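Local coordinates for TRAP dicarboxylate transporter-DctP subunit (Rhodobacter sphaeroides, PDB 4PE3), which probably binds a small organic acid in the periplasm and hands it to a TRAP-type membrane transporter, at residues A[158-163]-A[202-207]; A[198-203]-A[212-217]; A[232-237]-A[280-285]. All coordinates share one frame; numbering follows the deposited sequence.

Interaction 1: residues A[158-163]-A[202-207]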
ATOM      1  N   VAL A 158     -10.873  11.910  -1.912  1.00  8.62           N
ATOM      2  CA  VAL A 158     -11.351  13.109  -2.593  1.00  8.43           C
ATOM      3  C   VAL A 158     -12.880  13.117  -2.479  1.00  8.69           C
ATOM      4  O   VAL A 158     -13.520  12.120  -2.809  1.00  9.26           O
ATOM      5  CB  VAL A 158     -10.946  13.083  -4.071  1.00  8.46           C
ATOM      6  CG1 VAL A 158     -11.631  14.235  -4.843  1.00  9.92           C
ATOM      7  CG2 VAL A 158      -9.431  13.138  -4.211  1.00  8.87           C
ATOM      8  N   SER A 159     -13.460  14.212  -2.001  1.00  7.94           N
ATOM      9  CA  SER A 159     -14.914  14.298  -1.921  1.00  9.37           C
ATOM     10  C   SER A 159     -15.402  15.731  -2.046  1.00  8.92           C
ATOM     11  O   SER A 159     -14.848  16.628  -1.430  1.00 10.22           O
ATOM     12  CB  SER A 159     -15.449  13.674  -0.612  1.00 10.21           C
ATOM     13  OG  SER A 159     -16.866  13.730  -0.616  1.00 10.06           O
ATOM     14  N   LYS A 160     -16.471  15.916  -2.819  1.00  9.95           N
ATOM     15  CA  LYS A 160     -17.165  17.191  -2.942  1.00 12.48           C
ATOM     16  C   LYS A 160     -18.160  17.417  -1.818  1.00 12.06           C
ATOM     17  O   LYS A 160     -18.546  18.556  -1.564  1.00 12.88           O
ATOM     18  CB  LYS A 160     -17.985  17.260  -4.235  1.00 16.83           C
ATOM     19  CG  LYS A 160     -17.212  17.298  -5.499  1.00 17.57           C
ATOM     20  CD  LYS A 160     -18.109  17.180  -6.734  1.00 20.87           C
ATOM     21  CE  LYS A 160     -18.960  18.431  -6.961  1.00 19.91           C
ATOM     22  NZ  LYS A 160     -19.478  18.447  -8.361  1.00 30.55           N
ATOM     23  N   VAL A 161     -18.600  16.321  -1.174  1.00 10.56           N
ATOM     24  CA  VAL A 161     -19.632  16.360  -0.148  1.00 10.88           C
ATOM     25  C   VAL A 161     -19.006  16.093   1.219  1.00 11.59           C
ATOM     26  O   VAL A 161     -18.006  15.385   1.333  1.00 10.71           O
ATOM     27  CB  VAL A 161     -20.780  15.350  -0.435  1.00 13.91           C
ATOM     28  CG1 VAL A 161     -21.513  15.712  -1.728  1.00 13.21           C
ATOM     29  CG2 VAL A 161     -20.277  13.904  -0.479  1.00 17.04           C
ATOM     30  N   PRO A 162     -19.572  16.683   2.271  1.00 12.20           N
ATOM     31  CA  PRO A 162     -18.965  16.482   3.592  1.00 11.35           C
ATOM     32  C   PRO A 162     -19.192  15.079   4.141  1.00 11.78           C
ATOM     33  O   PRO A 162     -20.349  14.686   4.334  1.00 14.80           O
ATOM     34  CB  PRO A 162     -19.679  17.513   4.461  1.00 15.89           C
ATOM     35  CG  PRO A 162     -20.978  17.796   3.740  1.00 16.75           C
ATOM     36  CD  PRO A 162     -20.687  17.644   2.293  1.00 13.46           C
ATOM     37  N   LEU A 163     -18.102  14.346   4.363  1.00 11.75           N
ATOM     38  CA  LEU A 163     -18.133  13.008   4.928  1.00 10.19           C
ATOM     39  C   LEU A 163     -17.413  13.000   6.262  1.00 12.59           C
ATOM     40  O   LEU A 163     -16.192  13.163   6.322  1.00 13.07           O
ATOM     41  CB  LEU A 163     -17.432  12.041   3.987  1.00 12.78           C
ATOM     42  CG  LEU A 163     -17.891  12.047   2.527  1.00 12.37           C
ATOM     43  CD1 LEU A 163     -16.935  11.190   1.732  1.00 13.23           C
ATOM     44  CD2 LEU A 163     -19.336  11.558   2.333  1.00 14.08           C
ATOM     45  N   THR A 202     -12.315  15.839 -14.461  0.55 10.63           N
ATOM     46  CA  THR A 202     -13.433  16.331 -15.238  0.55 11.47           C
ATOM     47  C   THR A 202     -14.739  15.693 -14.799  0.55 11.31           C
ATOM     48  O   THR A 202     -15.784  16.345 -14.770  0.55 11.35           O
ATOM     49  CB  THR A 202     -13.216  16.158 -16.763  0.55 16.44           C
ATOM     50  OG1 THR A 202     -12.976  14.786 -17.081  0.55 20.29           O
ATOM     51  CG2 THR A 202     -12.044  16.982 -17.215  0.55 15.63           C
ATOM     52  N   SER A 203     -14.687  14.421 -14.410  1.00 11.55           N
ATOM     53  CA  SER A 203     -15.890  13.725 -13.962  1.00 12.02           C
ATOM     54  C   SER A 203     -16.441  14.317 -12.670  1.00 10.41           C
ATOM     55  O   SER A 203     -17.656  14.379 -12.488  1.00 11.10           O
ATOM     56  CB  SER A 203     -15.605  12.236 -13.792  1.00 12.19           C
ATOM     57  OG  SER A 203     -15.327  11.653 -15.051  1.00 13.93           O
ATOM     58  N   LEU A 204     -15.556  14.745 -11.777  1.00  9.72           N
ATOM     59  CA  LEU A 204     -15.996  15.488 -10.587  1.00 12.90           C
ATOM     60  C   LEU A 204     -16.657  16.789 -11.013  1.00 14.86           C
ATOM     61  O   LEU A 204     -17.761  17.122 -10.574  1.00 15.30           O
ATOM     62  CB  LEU A 204     -14.821  15.823  -9.687  1.00 12.62           C
ATOM     63  CG  LEU A 204     -14.313  14.691  -8.826  1.00 10.76           C
ATOM     64  CD1 LEU A 204     -12.925  14.971  -8.282  1.00 11.12           C
ATOM     65  CD2 LEU A 204     -15.288  14.401  -7.644  1.00 11.26           C
ATOM     66  N   ASP A 205     -15.994  17.535 -11.880  1.00 15.03           N
ATOM     67  CA  ASP A 205     -16.512  18.843 -12.257  1.00 18.68           C
ATOM     68  C   ASP A 205     -17.886  18.718 -12.880  1.00 18.59           C
ATOM     69  O   ASP A 205     -18.776  19.552 -12.648  1.00 24.76           O
ATOM     70  CB  ASP A 205     -15.560  19.522 -13.246  1.00 17.74           C
ATOM     71  CG  ASP A 205     -14.953  20.783 -12.694  1.00 25.98           C
ATOM     72  OD1 ASP A 205     -15.090  21.044 -11.473  1.00 28.01           O
ATOM     73  OD2 ASP A 205     -14.339  21.515 -13.488  1.00 30.65           O
ATOM     74  N   LYS A 206     -18.078  17.675 -13.677  1.00 14.96           N
ATOM     75  CA  LYS A 206     -19.319  17.482 -14.410  1.00 16.68           C
ATOM     76  C   LYS A 206     -20.432  16.841 -13.585  1.00 19.22           C
ATOM     77  O   LYS A 206     -21.576  16.804 -14.027  1.00 23.68           O
ATOM     78  CB  LYS A 206     -19.069  16.652 -15.672  1.00 20.58           C
ATOM     79  CG  LYS A 206     -18.234  17.373 -16.724  1.00 27.95           C
ATOM     80  CD  LYS A 206     -17.913  16.467 -17.917  1.00 29.79           C
ATOM     81  CE  LYS A 206     -17.132  17.206 -18.997  1.00 30.45           C
ATOM     82  NZ  LYS A 206     -17.952  18.247 -19.681  1.00 36.16           N
ATOM     83  N   GLY A 207     -20.111  16.305 -12.410  1.00 15.34           N
ATOM     84  CA  GLY A 207     -21.125  15.701 -11.569  1.00 17.71           C
ATOM     85  C   GLY A 207     -21.353  14.230 -11.834  1.00 17.34           C
ATOM     86  O   GLY A 207     -22.279  13.632 -11.285  1.00 20.60           O
TER
HETATM   87  O   HOH W   1     -16.472  19.795  -8.844  1.00 25.31           O
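Lys160 and Val158 both bear on Leu204, joining the edge strand 157-159 of the four-stranded mixed sheet to the last turn of helix 200-206, in a lobe of the two-lobed periplasmic solute-binding fold. The apolar part is small: CG1 of Val158 meets CD1 of Leu204 at 3.7 Å, the two side chains passing at a slant. Lys160 runs alongside Leu204 in the opposite sense, its CG and CD lying against CD2. A bend at chi3 (70°) then turns the ammonium group back to the helix end, where NZ gives a hydrogen bond of 3.1 Å to the carbonyl O of Leu204. With an alanine in place of Lys160, the carbonyl of Leu204 would probably lose its side-chain donor, and one flank of the leucine its aliphatic cover. A water weakly bonded to NZ lies within hydrogen-bonding distance of OD1 of Asp205 and may add a looser second link to the helix.

Farther out, helix 225-228 adds to the apolar group: Met225 touches both Val158 and Leu204, and Ile228 packs on Leu204. The backbone of Val158 pairs with Ala212 on the next strand. At the helix end, Gly207 leaves helical geometry with positive phi in a Schellman motif. Its N donates to Leu204 O at 3.1 Å, so two donors grip this carbonyl, Gly207 N arriving over the face of its plane opposite to Lys160 NZ.

Interaction 2: residues A[198-203]-A[212-217]. With ZN (zinc ion), chain F; IMD (imidazole), chain B.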
ATOM      1  N   SER A 198      -7.125   9.662 -15.444  1.00 15.98           N
ATOM      2  CA  SER A 198      -7.036  10.892 -16.193  1.00 14.33           C
ATOM      3  C   SER A 198      -8.397  11.528 -16.413  1.00 14.65           C
ATOM      4  O   SER A 198      -8.465  12.635 -16.920  1.00 16.82           O
ATOM      5  CB  SER A 198      -6.388  10.632 -17.561  1.00 19.25           C
ATOM      6  OG  SER A 198      -7.175   9.748 -18.345  1.00 21.35           O
ATOM      7  N   GLU A 199      -9.472  10.837 -16.023  1.00 13.29           N
ATOM      8  CA  GLU A 199     -10.828  11.346 -16.209  1.00 14.98           C
ATOM      9  C   GLU A 199     -11.495  11.713 -14.888  1.00 12.71           C
ATOM     10  O   GLU A 199     -12.634  12.171 -14.855  1.00 12.80           O
ATOM     11  CB  GLU A 199     -11.674  10.326 -16.977  1.00 13.07           C
ATOM     12  CG  GLU A 199     -11.131  10.037 -18.376  1.00 13.42           C
ATOM     13  CD  GLU A 199     -11.949   9.039 -19.164  1.00 17.03           C
ATOM     14  OE1 GLU A 199     -13.179   9.126 -19.081  1.00 18.23           O
ATOM     15  OE2 GLU A 199     -11.347   8.180 -19.846  1.00 19.64           O
ATOM     16  N   VAL A 200     -10.785  11.560 -13.785  1.00 10.41           N
ATOM     17  CA  VAL A 200     -11.395  11.824 -12.488  1.00 10.63           C
ATOM     18  C   VAL A 200     -11.744  13.302 -12.301  1.00 10.25           C
ATOM     19  O   VAL A 200     -12.843  13.633 -11.872  1.00 10.59           O
ATOM     20  CB  VAL A 200     -10.490  11.344 -11.354  1.00 10.79           C
ATOM     21  CG1 VAL A 200     -10.988  11.816 -10.000  1.00 11.82           C
ATOM     22  CG2 VAL A 200     -10.410   9.811 -11.397  1.00 16.82           C
ATOM     23  N   TYR A 201     -10.816  14.194 -12.640  1.00 10.16           N
ATOM     24  CA  TYR A 201     -11.004  15.620 -12.415  1.00  9.63           C
ATOM     25  C   TYR A 201     -12.241  16.113 -13.165  1.00 10.15           C
ATOM     26  O   TYR A 201     -13.128  16.756 -12.581  1.00 10.90           O
ATOM     27  CB  TYR A 201      -9.756  16.387 -12.860  1.00 12.44           C
ATOM     28  CG  TYR A 201      -9.799  17.878 -12.625  1.00 10.52           C
ATOM     29  CD1 TYR A 201     -10.432  18.723 -13.521  1.00 12.64           C
ATOM     30  CD2 TYR A 201      -9.190  18.439 -11.530  1.00 11.41           C
ATOM     31  CE1 TYR A 201     -10.486  20.078 -13.305  1.00 13.38           C
ATOM     32  CE2 TYR A 201      -9.234  19.803 -11.306  1.00 13.45           C
ATOM     33  CZ  TYR A 201      -9.876  20.616 -12.209  1.00 14.17           C
ATOM     34  OH  TYR A 201      -9.915  21.988 -12.009  1.00 15.13           O
ATOM     35  N   THR A 202     -12.315  15.839 -14.461  0.55 10.63           N
ATOM     36  CA  THR A 202     -13.433  16.331 -15.238  0.55 11.47           C
ATOM     37  C   THR A 202     -14.739  15.693 -14.799  0.55 11.31           C
ATOM     38  O   THR A 202     -15.784  16.345 -14.770  0.55 11.35           O
ATOM     39  CB  THR A 202     -13.216  16.158 -16.763  0.55 16.44           C
ATOM     40  OG1 THR A 202     -12.976  14.786 -17.081  0.55 20.29           O
ATOM     41  CG2 THR A 202     -12.044  16.982 -17.215  0.55 15.63           C
ATOM     42  N   SER A 203     -14.687  14.421 -14.410  1.00 11.55           N
ATOM     43  CA  SER A 203     -15.890  13.725 -13.962  1.00 12.02           C
ATOM     44  C   SER A 203     -16.441  14.317 -12.670  1.00 10.41           C
ATOM     45  O   SER A 203     -17.656  14.379 -12.488  1.00 11.10           O
ATOM     46  CB  SER A 203     -15.605  12.236 -13.792  1.00 12.19           C
ATOM     47  OG  SER A 203     -15.327  11.653 -15.051  1.00 13.93           O
ATOM     48  N   ALA A 212     -13.888  10.358  -4.960  1.00  8.52           N
ATOM     49  CA  ALA A 212     -12.981   9.473  -5.660  1.00  9.44           C
ATOM     50  C   ALA A 212     -11.872   8.935  -4.814  1.00  7.76           C
ATOM     51  O   ALA A 212     -11.294   9.636  -3.994  1.00  8.49           O
ATOM     52  CB  ALA A 212     -12.359  10.203  -6.860  1.00  8.94           C
ATOM     53  N   ASP A 213     -11.562   7.665  -5.072  1.00  8.38           N
ATOM     54  CA  ASP A 213     -10.219   7.151  -4.890  1.00  9.12           C
ATOM     55  C   ASP A 213      -9.323   7.816  -5.917  1.00 11.23           C
ATOM     56  O   ASP A 213      -9.637   7.785  -7.097  1.00 10.83           O
ATOM     57  CB  ASP A 213     -10.257   5.627  -5.110  1.00 10.51           C
ATOM     58  CG  ASP A 213      -8.896   4.979  -5.028  1.00 14.21           C
ATOM     59  OD1 ASP A 213      -7.946   5.478  -5.667  1.00 12.10           O
ATOM     60  OD2 ASP A 213      -8.777   3.935  -4.345  1.00 13.61           O
ATOM     61  N   TYR A 214      -8.230   8.424  -5.483  1.00  9.69           N
ATOM     62  CA  TYR A 214      -7.223   8.894  -6.410  1.00 11.49           C
ATOM     63  C   TYR A 214      -5.880   8.455  -5.829  1.00 13.01           C
ATOM     64  O   TYR A 214      -5.531   7.232  -5.928  1.00 19.08           O
ATOM     65  CB  TYR A 214      -7.367  10.401  -6.699  1.00 10.15           C
ATOM     66  CG  TYR A 214      -6.629  10.833  -7.951  1.00 10.67           C
ATOM     67  CD1 TYR A 214      -7.062  10.430  -9.208  1.00 12.09           C
ATOM     68  CD2 TYR A 214      -5.487  11.609  -7.871  1.00 11.44           C
ATOM     69  CE1 TYR A 214      -6.374  10.786 -10.350  1.00 13.91           C
ATOM     70  CE2 TYR A 214      -4.793  11.982  -9.016  1.00 13.68           C
ATOM     71  CZ  TYR A 214      -5.255  11.573 -10.237  1.00 14.50           C
ATOM     72  OH  TYR A 214      -4.572  11.960 -11.361  1.00 19.65           O
ATOM     73  N   SER A 215      -5.197   9.338  -5.113  1.00  7.40           N
ATOM     74  CA  SER A 215      -3.842   9.091  -4.643  1.00  7.40           C
ATOM     75  C   SER A 215      -3.605   9.629  -3.224  1.00  7.01           C
ATOM     76  O   SER A 215      -4.573   9.846  -2.470  1.00  7.23           O
ATOM     77  CB  SER A 215      -2.855   9.705  -5.642  1.00  9.90           C
ATOM     78  OG  SER A 215      -1.495   9.397  -5.367  1.00 11.37           O
ATOM     79  N   VAL A 216      -2.348   9.827  -2.844  1.00  7.53           N
ATOM     80  CA  VAL A 216      -1.994  10.428  -1.587  1.00  7.01           C
ATOM     81  C   VAL A 216      -2.380  11.904  -1.614  1.00  6.84           C
ATOM     82  O   VAL A 216      -2.538  12.493  -2.692  1.00  6.94           O
ATOM     83  CB  VAL A 216      -0.503  10.232  -1.280  1.00  7.27           C
ATOM     84  CG1 VAL A 216      -0.198   8.737  -1.236  1.00  8.02           C
ATOM     85  CG2 VAL A 216       0.394  10.929  -2.304  1.00  8.61           C
ATOM     86  N   PHE A 217      -2.531  12.494  -0.440  1.00  6.82           N
ATOM     87  CA  PHE A 217      -3.000  13.880  -0.355  1.00  6.88           C
ATOM     88  C   PHE A 217      -2.174  14.849  -1.195  1.00  7.39           C
ATOM     89  O   PHE A 217      -2.723  15.748  -1.852  1.00  7.83           O
ATOM     90  CB  PHE A 217      -3.076  14.374   1.092  1.00  7.08           C
ATOM     91  CG  PHE A 217      -3.909  15.631   1.259  1.00  7.05           C
ATOM     92  CD1 PHE A 217      -3.352  16.889   1.021  1.00  9.37           C
ATOM     93  CD2 PHE A 217      -5.238  15.557   1.599  1.00  9.71           C
ATOM     94  CE1 PHE A 217      -4.120  18.039   1.169  1.00  8.74           C
ATOM     95  CE2 PHE A 217      -6.015  16.706   1.747  1.00 10.30           C
ATOM     96  CZ  PHE A 217      -5.456  17.942   1.531  1.00 10.10           C
TER
HETATM   97 ZN    ZN F 405      -6.059   5.003  -5.284  0.86 15.23          ZN
HETATM   98  N1  IMD B 401     -13.996   5.926 -19.441  1.00 15.62           N
HETATM   99  C2  IMD B 401     -13.038   5.066 -19.819  1.00 18.88           C
HETATM  100  N3  IMD B 401     -13.141   3.959 -19.051  1.00 22.18           N
HETATM  101  C4  IMD B 401     -14.182   4.114 -18.194  1.00 20.59           C
HETATM  102  C5  IMD B 401     -14.722   5.369 -18.446  1.00 17.85           C
HETATM  103  O   HOH W   2      -6.277   3.089  -4.451  1.00 26.91           O
HETATM  104  O   HOH W   3      -5.271   4.618  -7.078  1.00 15.40           O
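Val200 sets one methyl against Ala212 and the other against Tyr214, packing the first turn of helix 200-206 against strand 211-213, an inner strand of a mixed four-stranded sheet in the solute-binding fold. The contact between the segments is wholly apolar. CG1 of Val200, anti to the backbone N (chi1 170°), reaches CB of Ala212 at 3.8 Å, while CG2 approaches CD1 of the Tyr214 ring obliquely at 4.0 Å. Met225 of helix 225-228 touches both Val200 and Tyr214 and adds to this buried cluster.

Hydrogen bonds secure the helix start. The O of Glu199 accepts from the backbone N of Ser203 and, at 2.7 Å, from its OG, the two donors coming from opposite faces of the carbonyl plane.

Metal coordination involves the two residues after Ala212. Zinc is bound by OD1 of Asp213 at 2.0 Å and by the backbone O of Tyr214 at 2.4 Å, with Glu155 and two waters also in the site. The chain here presents one side chain to the helix and the next to the metal. His238 holds the other carboxylate oxygen of Asp213, OD2, which also accepts a 2.6 Å hydrogen bond from a zinc-bound water.

Interaction 3: residues A[232-237]-A[280-285]. With EDO (1,2-ethanediol), chain D; IMD (imidazole), chain C.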
ATOM      1  N   PRO A 232     -11.984  16.830   1.373  1.00  7.41           N
ATOM      2  CA  PRO A 232     -11.155  15.622   1.456  1.00  8.01           C
ATOM      3  C   PRO A 232     -11.185  14.960   2.829  1.00  7.97           C
ATOM      4  O   PRO A 232     -11.436  15.634   3.834  1.00  8.37           O
ATOM      5  CB  PRO A 232      -9.749  16.157   1.157  1.00  6.79           C
ATOM      6  CG  PRO A 232      -9.790  17.589   1.577  1.00  8.44           C
ATOM      7  CD  PRO A 232     -11.181  18.042   1.186  1.00  7.91           C
ATOM      8  N   VAL A 233     -10.909  13.654   2.858  1.00  7.50           N
ATOM      9  CA  VAL A 233     -10.694  12.950   4.105  1.00  8.31           C
ATOM     10  C   VAL A 233      -9.222  12.598   4.179  1.00  7.48           C
ATOM     11  O   VAL A 233      -8.678  11.890   3.314  1.00  7.93           O
ATOM     12  CB  VAL A 233     -11.583  11.703   4.245  1.00  8.43           C
ATOM     13  CG1 VAL A 233     -11.415  11.074   5.626  1.00  9.81           C
ATOM     14  CG2 VAL A 233     -13.046  12.045   4.047  1.00  9.15           C
ATOM     15  N   TYR A 234      -8.572  13.093   5.230  1.00  8.56           N
ATOM     16  CA  TYR A 234      -7.157  12.896   5.460  1.00  8.92           C
ATOM     17  C   TYR A 234      -6.905  12.819   6.962  1.00 10.38           C
ATOM     18  O   TYR A 234      -7.358  13.710   7.701  1.00  9.79           O
ATOM     19  CB  TYR A 234      -6.347  14.076   4.873  1.00  9.28           C
ATOM     20  CG  TYR A 234      -4.907  13.959   5.281  1.00 10.38           C
ATOM     21  CD1 TYR A 234      -4.049  13.114   4.590  1.00  9.10           C
ATOM     22  CD2 TYR A 234      -4.419  14.623   6.393  1.00 11.06           C
ATOM     23  CE1 TYR A 234      -2.725  12.934   4.990  1.00  7.84           C
ATOM     24  CE2 TYR A 234      -3.091  14.459   6.813  1.00 11.59           C
ATOM     25  CZ  TYR A 234      -2.247  13.621   6.099  1.00 10.30           C
ATOM     26  OH  TYR A 234      -0.948  13.469   6.551  1.00 11.56           O
ATOM     27  N   PRO A 235      -6.196  11.775   7.439  1.00  9.25           N
ATOM     28  CA  PRO A 235      -5.713  10.639   6.668  1.00  7.41           C
ATOM     29  C   PRO A 235      -6.842   9.871   6.028  1.00  9.08           C
ATOM     30  O   PRO A 235      -7.973   9.888   6.521  1.00  9.43           O
ATOM     31  CB  PRO A 235      -4.994   9.789   7.730  1.00 10.33           C
ATOM     32  CG  PRO A 235      -4.550  10.773   8.724  1.00 11.30           C
ATOM     33  CD  PRO A 235      -5.726  11.716   8.826  1.00 11.71           C
ATOM     34  N   GLY A 236      -6.579   9.260   4.888  1.00  8.28           N
ATOM     35  CA  GLY A 236      -7.571   8.424   4.251  1.00  7.78           C
ATOM     36  C   GLY A 236      -7.932   7.191   5.067  1.00  8.83           C
ATOM     37  O   GLY A 236      -7.338   6.907   6.113  1.00  9.51           O
ATOM     38  N   PHE A 237      -8.895   6.440   4.554  1.00  9.00           N
ATOM     39  CA  PHE A 237      -9.476   5.336   5.312  1.00  9.28           C
ATOM     40  C   PHE A 237      -9.608   4.057   4.503  1.00 11.19           C
ATOM     41  O   PHE A 237     -10.255   3.117   4.971  1.00 10.96           O
ATOM     42  CB  PHE A 237     -10.861   5.727   5.871  1.00 11.25           C
ATOM     43  CG  PHE A 237     -11.818   6.198   4.825  1.00  9.51           C
ATOM     44  CD1 PHE A 237     -12.538   5.295   4.085  1.00 10.13           C
ATOM     45  CD2 PHE A 237     -11.971   7.555   4.558  1.00 10.70           C
ATOM     46  CE1 PHE A 237     -13.405   5.707   3.107  1.00 10.81           C
ATOM     47  CE2 PHE A 237     -12.815   7.978   3.559  1.00  9.79           C
ATOM     48  CZ  PHE A 237     -13.528   7.058   2.822  1.00 11.49           C
ATOM     49  N   GLN A 280       5.654  14.118   5.159  1.00  9.72           N
ATOM     50  CA  GLN A 280       5.969  15.545   5.055  1.00 11.21           C
ATOM     51  C   GLN A 280       5.347  16.186   3.833  1.00 10.68           C
ATOM     52  O   GLN A 280       4.837  17.307   3.914  1.00 10.84           O
ATOM     53  CB  GLN A 280       7.485  15.764   5.041  1.00 13.08           C
ATOM     54  CG  GLN A 280       8.111  15.639   6.398  1.00 17.11           C
ATOM     55  CD  GLN A 280       7.544  16.634   7.369  1.00 24.42           C
ATOM     56  OE1 GLN A 280       7.434  17.824   7.061  1.00 25.59           O
ATOM     57  NE2 GLN A 280       7.138  16.155   8.532  1.00 24.82           N
ATOM     58  N   ARG A 281       5.353  15.492   2.714  1.00  9.39           N
ATOM     59  CA  ARG A 281       4.780  16.040   1.500  1.00  9.12           C
ATOM     60  C   ARG A 281       3.268  16.197   1.683  1.00 10.15           C
ATOM     61  O   ARG A 281       2.677  17.190   1.247  1.00  9.05           O
ATOM     62  CB  ARG A 281       5.058  15.155   0.298  1.00 10.83           C
ATOM     63  CG  ARG A 281       6.536  15.012  -0.079  1.00 15.98           C
ATOM     64  CD  ARG A 281       7.084  16.235  -0.756  1.00 22.75           C
ATOM     65  NE  ARG A 281       7.698  17.129   0.212  1.00 24.16           N
ATOM     66  CZ  ARG A 281       8.898  16.938   0.753  1.00 22.37           C
ATOM     67  NH1 ARG A 281       9.369  17.804   1.636  1.00 25.52           N
ATOM     68  NH2 ARG A 281       9.631  15.876   0.418  1.00 27.80           N
ATOM     69  N   ASP A 282       2.619  15.202   2.287  1.00  7.80           N
ATOM     70  CA  ASP A 282       1.192  15.355   2.590  1.00  8.42           C
ATOM     71  C   ASP A 282       0.925  16.535   3.520  1.00  9.62           C
ATOM     72  O   ASP A 282      -0.012  17.297   3.297  1.00  8.87           O
ATOM     73  CB  ASP A 282       0.637  14.090   3.243  1.00  7.48           C
ATOM     74  CG  ASP A 282       0.373  12.954   2.265  1.00  8.03           C
ATOM     75  OD1 ASP A 282       0.365  13.181   1.029  1.00  8.52           O
ATOM     76  OD2 ASP A 282       0.127  11.825   2.763  1.00  9.23           O
ATOM     77  N   LEU A 283       1.723  16.675   4.581  1.00  8.96           N
ATOM     78  CA  LEU A 283       1.525  17.780   5.525  1.00 11.36           C
ATOM     79  C   LEU A 283       1.692  19.122   4.826  1.00 11.10           C
ATOM     80  O   LEU A 283       0.939  20.062   5.102  1.00 11.38           O
ATOM     81  CB  LEU A 283       2.479  17.670   6.721  1.00 11.35           C
ATOM     82  CG  LEU A 283       2.220  16.472   7.647  1.00 11.71           C
ATOM     83  CD1 LEU A 283       3.347  16.308   8.635  1.00 13.97           C
ATOM     84  CD2 LEU A 283       0.900  16.605   8.379  1.00 12.80           C
ATOM     85  N   GLU A 284       2.661  19.230   3.933  1.00 10.07           N
ATOM     86  CA  GLU A 284       2.825  20.454   3.139  1.00 11.08           C
ATOM     87  C   GLU A 284       1.554  20.808   2.381  1.00  9.91           C
ATOM     88  O   GLU A 284       1.128  21.970   2.333  1.00 12.20           O
ATOM     89  CB  GLU A 284       3.961  20.277   2.115  1.00 12.79           C
ATOM     90  CG  GLU A 284       5.368  20.261   2.701  1.00 14.98           C
ATOM     91  CD  GLU A 284       6.451  19.859   1.720  1.00 17.77           C
ATOM     92  OE1 GLU A 284       6.132  19.434   0.585  1.00 19.90           O
ATOM     93  OE2 GLU A 284       7.644  19.944   2.109  1.00 21.81           O
ATOM     94  N   ALA A 285       0.987  19.801   1.749  1.00  9.82           N
ATOM     95  CA  ALA A 285      -0.191  19.978   0.932  1.00  9.30           C
ATOM     96  C   ALA A 285      -1.415  20.293   1.787  1.00 10.16           C
ATOM     97  O   ALA A 285      -2.234  21.120   1.398  1.00 10.14           O
ATOM     98  CB  ALA A 285      -0.398  18.733   0.098  1.00  8.03           C
TER
HETATM   99  C1  EDO D 403       0.588  10.284   5.932  1.00 11.63           C
HETATM  100  O1  EDO D 403       0.435  11.575   5.328  1.00 10.95           O
HETATM  101  C2  EDO D 403      -0.585   9.370   5.581  1.00 11.76           C
HETATM  102  O2  EDO D 403      -1.772   9.832   6.210  1.00 16.39           O
HETATM  103  N1  IMD C 402       3.881  19.019  -3.748  1.00 11.41           N
HETATM  104  C2  IMD C 402       4.903  19.431  -2.963  1.00 12.43           C
HETATM  105  N3  IMD C 402       4.589  19.174  -1.663  1.00 14.77           N
HETATM  106  C4  IMD C 402       3.373  18.602  -1.632  1.00 14.02           C
HETATM  107  C5  IMD C 402       2.923  18.479  -2.940  1.00 12.30           C
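Tyr234 brings its phenol oxygen up to the flank of helix 257-291, where OH lies 3.7 Å from CB of Asp282 and 4.1 Å from CD2 of Leu283. With CG anti to the backbone N (chi1 172°), the ring extends from the loop to the helix, and its hydroxyl end does the touching. No direct hydrogen bond joins the segments. Instead a molecule of 1,2-ethanediol, probably from the crystallisation liquor, sits between them: its O1 lies in the plane of the Tyr234 ring, at the edge, 2.6 Å from OH, and donates to OD2 of Asp282 at 2.6 Å. The other carboxylate oxygen, OD1, accepts from the backbone N of Ser218, so Asp282 also ties this helix to the start of helix 217-223.

One face of the Tyr234 ring receives CD of Pro235, which follows a cis peptide bond, and Phe217 meets the ring edge-to-face. Along the helix, Arg281 grips Glu284 side-on, NE to OE1 and NH1 to OE2, both at 2.8 Å. The carboxylate oxygens lie close to the guanidinium plane, although the nitrogens meet the carboxylate from above its own. An imidazole, probably also from the crystallisation liquor, adds a nearly straight hydrogen bond from N3 to OE1 of Glu284 (170°). The contact packs a loop against the long helix, 35 residues in all, that is a hallmark of the TRAP-type (DctP family) solute-binding fold.

In the fold
Interactions 1 and 2 use opposite ends of helix 200-206 against neighbouring strands of one sheet, with Met225 common to both. Interaction 2 is buried and apolar between its segments, with zinc bound beyond; interaction 1 is only partly buried and adds a lysine bond at its more exposed margin. Interaction 3, also partly buried, lies about 15 Å from interaction 2 and 17 Å from interaction 1, centre to centre, and joins a loop to the long helix by a tyrosine and a bound diol. Phe217 bridges 2 and 3, packing on Pro232, Tyr234 and Ala285, whereas 1 and 3 touch where Leu163 O lies against Val233.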